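UTP-glucose-1-phosphate uridylyltransferase 2 (Trypanosoma brucei, PDB 3GUE) probably catalyses the transfer of a uridylyl group from UTP to alpha-D-glucose 1-phosphate, yielding UDP-glucose and diphosphate. Local coordinates at residues 214-219 and 303-308. Numbering follows the deposited sequence.
With UPG (uridine-5'-diphosphate-glucose), chain C.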
loop_
_atom_site.group_PDB
_atom_site.type_symbol
_atom_site.label_atom_id
_atom_site.label_comp_id
_atom_site.label_asym_id
_atom_site.label_seq_id
_atom_site.Cartn_x
_atom_site.Cartn_y
_atom_site.Cartn_z
ATOM N N TYR A 214 7.227 16.248 11.995
ATOM C CA TYR A 214 6.086 15.467 11.511
ATOM C C TYR A 214 6.297 14.937 10.104
ATOM O O TYR A 214 6.868 15.625 9.232
ATOM C CB TYR A 214 4.807 16.311 11.568
ATOM C CG TYR A 214 4.356 16.604 12.973
ATOM C CD1 TYR A 214 3.692 15.645 13.716
ATOM C CD2 TYR A 214 4.630 17.839 13.581
ATOM C CE1 TYR A 214 3.256 15.912 15.050
ATOM C CE2 TYR A 214 4.215 18.102 14.893
ATOM C CZ TYR A 214 3.516 17.140 15.615
ATOM O OH TYR A 214 3.116 17.396 16.930
ATOM N N MET A 215 5.819 13.718 9.887
ATOM C CA MET A 215 5.922 13.085 8.601
ATOM C C MET A 215 4.583 12.514 8.175
ATOM O O MET A 215 3.979 11.744 8.899
ATOM C CB MET A 215 6.970 11.970 8.613
ATOM C CG MET A 215 7.004 11.171 7.327
ATOM S SD MET A 215 8.407 10.041 7.298
ATOM C CE MET A 215 9.776 11.194 7.263
ATOM N N PHE A 216 4.157 12.901 6.978
ATOM C CA PHE A 216 3.014 12.293 6.324
ATOM C C PHE A 216 3.454 11.212 5.319
ATOM O O PHE A 216 4.199 11.486 4.352
ATOM C CB PHE A 216 2.119 13.372 5.683
ATOM C CG PHE A 216 0.926 12.801 4.941
ATOM C CD1 PHE A 216 -0.092 12.160 5.635
ATOM C CD2 PHE A 216 0.831 12.918 3.559
ATOM C CE1 PHE A 216 -1.171 11.608 4.982
ATOM C CE2 PHE A 216 -0.281 12.365 2.863
ATOM C CZ PHE A 216 -1.272 11.718 3.584
ATOM N N ILE A 217 2.978 9.990 5.564
ATOM C CA ILE A 217 3.300 8.808 4.757
ATOM C C ILE A 217 2.031 8.243 4.138
ATOM O O ILE A 217 0.998 8.143 4.802
ATOM C CB ILE A 217 3.936 7.675 5.613
ATOM C CG1 ILE A 217 4.855 8.229 6.706
ATOM C CG2 ILE A 217 4.665 6.614 4.716
ATOM C CD1 ILE A 217 5.234 7.162 7.731
ATOM N N SER A 218 2.124 7.873 2.864
ATOM C CA SER A 218 1.052 7.211 2.116
ATOM C C SER A 218 1.599 6.263 1.034
ATOM O O SER A 218 2.768 6.359 0.635
ATOM C CB SER A 218 0.145 8.265 1.459
ATOM O OG SER A 218 0.862 9.018 0.489
ATOM N N ASN A 219 0.734 5.356 0.586
ATOM C CA ASN A 219 1.010 4.393 -0.440
ATOM C C ASN A 219 1.338 5.042 -1.769
ATOM O O ASN A 219 0.675 5.994 -2.180
ATOM C CB ASN A 219 -0.203 3.452 -0.595
ATOM C CG ASN A 219 -0.317 2.428 0.532
ATOM O OD1 ASN A 219 0.607 2.245 1.336
ATOM N ND2 ASN A 219 -1.450 1.728 0.570
ATOM N N THR A 303 -6.257 3.292 5.290
ATOM C CA THR A 303 -5.884 3.914 4.023
ATOM C C THR A 303 -4.364 3.844 3.834
ATOM O O THR A 303 -3.877 4.007 2.725
ATOM C CB THR A 303 -6.286 5.396 3.949
ATOM O OG1 THR A 303 -5.498 6.157 4.871
ATOM C CG2 THR A 303 -7.803 5.641 4.218
ATOM N N ASN A 304 -3.638 3.629 4.937
ATOM C CA ASN A 304 -2.152 3.714 5.014
ATOM C C ASN A 304 -1.633 5.174 4.839
ATOM O O ASN A 304 -0.440 5.404 4.686
ATOM C CB ASN A 304 -1.436 2.672 4.101
ATOM C CG ASN A 304 -0.303 1.881 4.855
ATOM O OD1 ASN A 304 -0.335 1.764 6.088
ATOM N ND2 ASN A 304 0.693 1.371 4.113
ATOM N N ASN A 305 -2.560 6.139 4.836
ATOM C CA ASN A 305 -2.237 7.551 5.036
ATOM C C ASN A 305 -1.968 7.680 6.547
ATOM O O ASN A 305 -2.925 7.741 7.352
ATOM C CB ASN A 305 -3.424 8.479 4.679
ATOM C CG ASN A 305 -3.892 8.372 3.197
ATOM O OD1 ASN A 305 -3.188 7.888 2.311
ATOM N ND2 ASN A 305 -5.102 8.851 2.951
ATOM N N ILE A 306 -0.693 7.728 6.923
ATOM C CA ILE A 306 -0.289 7.770 8.344
ATOM C C ILE A 306 0.612 8.967 8.657
ATOM O O ILE A 306 1.618 9.178 7.997
ATOM C CB ILE A 306 0.499 6.488 8.772
ATOM C CG1 ILE A 306 -0.187 5.185 8.327
ATOM C CG2 ILE A 306 0.797 6.508 10.250
ATOM C CD1 ILE A 306 -1.539 4.981 8.926
ATOM N N TRP A 307 0.252 9.695 9.711
ATOM C CA TRP A 307 1.065 10.780 10.279
ATOM C C TRP A 307 1.872 10.288 11.466
ATOM O O TRP A 307 1.326 9.729 12.434
ATOM C CB TRP A 307 0.188 11.906 10.783
ATOM C CG TRP A 307 -0.401 12.815 9.722
ATOM C CD1 TRP A 307 -1.593 12.666 9.078
ATOM C CD2 TRP A 307 0.174 14.032 9.226
ATOM N NE1 TRP A 307 -1.791 13.698 8.205
ATOM C CE2 TRP A 307 -0.720 14.552 8.265
ATOM C CE3 TRP A 307 1.370 14.715 9.479
ATOM C CZ2 TRP A 307 -0.459 15.728 7.547
ATOM C CZ3 TRP A 307 1.630 15.906 8.769
ATOM C CH2 TRP A 307 0.706 16.399 7.820
ATOM N N ILE A 308 3.162 10.575 11.429
ATOM C CA ILE A 308 3.989 10.288 12.579
ATOM C C ILE A 308 4.681 11.550 13.102
ATOM O O ILE A 308 5.021 12.466 12.342
ATOM C CB ILE A 308 4.979 9.102 12.327
ATOM C CG1 ILE A 308 5.956 9.421 11.199
ATOM C CG2 ILE A 308 4.198 7.726 12.066
ATOM C CD1 ILE A 308 7.136 8.396 11.099
HETATM N N1 UPG C . 5.925 -1.104 -0.074
HETATM C C2 UPG C . 7.218 -0.684 0.300
HETATM N N3 UPG C . 8.051 -1.631 0.869
HETATM C C4 UPG C . 7.676 -2.936 1.083
HETATM C C5 UPG C . 6.386 -3.356 0.733
HETATM C C6 UPG C . 5.501 -2.450 0.158
HETATM O O2 UPG C . 7.666 0.459 0.128
HETATM O O4 UPG C . 8.512 -3.698 1.586
HETATM C C1C UPG C . 4.979 -0.119 -0.690
HETATM C C2C UPG C . 4.207 -0.479 -1.962
HETATM O O2C UPG C . 5.019 -0.280 -3.127
HETATM C C3C UPG C . 3.090 0.560 -1.894
HETATM C C4C UPG C . 2.778 0.606 -0.407
HETATM O O4C UPG C . 3.950 0.105 0.290
HETATM O O3C UPG C . 3.614 1.830 -2.278
HETATM C C5C UPG C . 1.577 -0.325 -0.038
HETATM O O5C UPG C . 1.850 -1.692 -0.192
HETATM P PA UPG C . 0.746 -2.697 -0.806
HETATM O O1A UPG C . 0.239 -2.008 -2.027
HETATM O O2A UPG C . 1.253 -4.070 -0.908
HETATM O O3A UPG C . -0.443 -2.615 0.329
HETATM P PB UPG C . -0.618 -3.553 1.647
HETATM O O1B UPG C . 0.649 -3.529 2.397
HETATM O O2B UPG C . -1.249 -4.864 1.296
HETATM O O3B UPG C . -1.786 -2.726 2.375
HETATM C "C1'" UPG C . -1.496 -1.364 2.859
HETATM C "C2'" UPG C . -1.723 -1.320 4.364
HETATM C "C3'" UPG C . -3.161 -1.750 4.625
HETATM C "C4'" UPG C . -4.110 -0.768 3.920
HETATM C "C5'" UPG C . -3.800 -0.718 2.402
HETATM C "C6'" UPG C . -4.495 0.453 1.758
HETATM O "O2'" UPG C . -0.825 -2.209 5.054
HETATM O "O3'" UPG C . -3.377 -1.819 6.024
HETATM O "O4'" UPG C . -5.463 -1.145 4.124
HETATM O "O5'" UPG C . -2.389 -0.502 2.126
HETATM O "O6'" UPG C . -4.513 0.267 0.341
HETATM O O HOH W 1 -1.805 5.450 1.381
#
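Phe-216 and Trp-307 face each other as a non-hydrogen-bonded antiparallel pair, and their side chains make the tightest part of the contact. CB of Phe-216 stands 3.8 Å from the centroid of the Trp-307 six-membered ring and only 3° off its normal, a CH-pi contact. With CG anti to the backbone N, Phe-216 brings CD1 over the rim of the indole, 3.4 Å from Trp-307 NE1, while CE1 reaches Asn-305 CB; the ring planes are inclined at 42°. Leu-232 and Met-235 of helix 229-237 also touch the indole. The flanking pairs, Met-215 with Ile-308 and Ile-217 with Ile-306, each exchange two backbone hydrogen bonds, the shortest being Ile-306 N to Ile-217 O at 2.7 Å. On the other sheet face Met-215 CB lies 3.8 Å from Ile-308 CG1, and the methyl contact of Ile-217 CD1 with Ile-308 CD1 is looser at 4.1 Å.

Toward the ligand the ladder gives way to a water, which accepts from Asn-219 N and donates to Thr-303 O and Asn-305 OD1. Beside it, Asn-304 ND2 donates to Asn-219 OD1 (2.9 Å, 163° at hydrogen), the two side chains crossing at about a right angle. This bond probably helps fix the Asn-219 amide, whose ND2 donates to the glucose ring oxygen O5' of UDP-glucose at 2.9 Å. Antiparallel neighbours in a mixed central sheet, 214-219 at its C-terminal end and 303-308 at its start contribute Asn-219, Thr-303 and Asn-304 to the UDP-glucose pocket, as in GT-A-like nucleotidyltransferases.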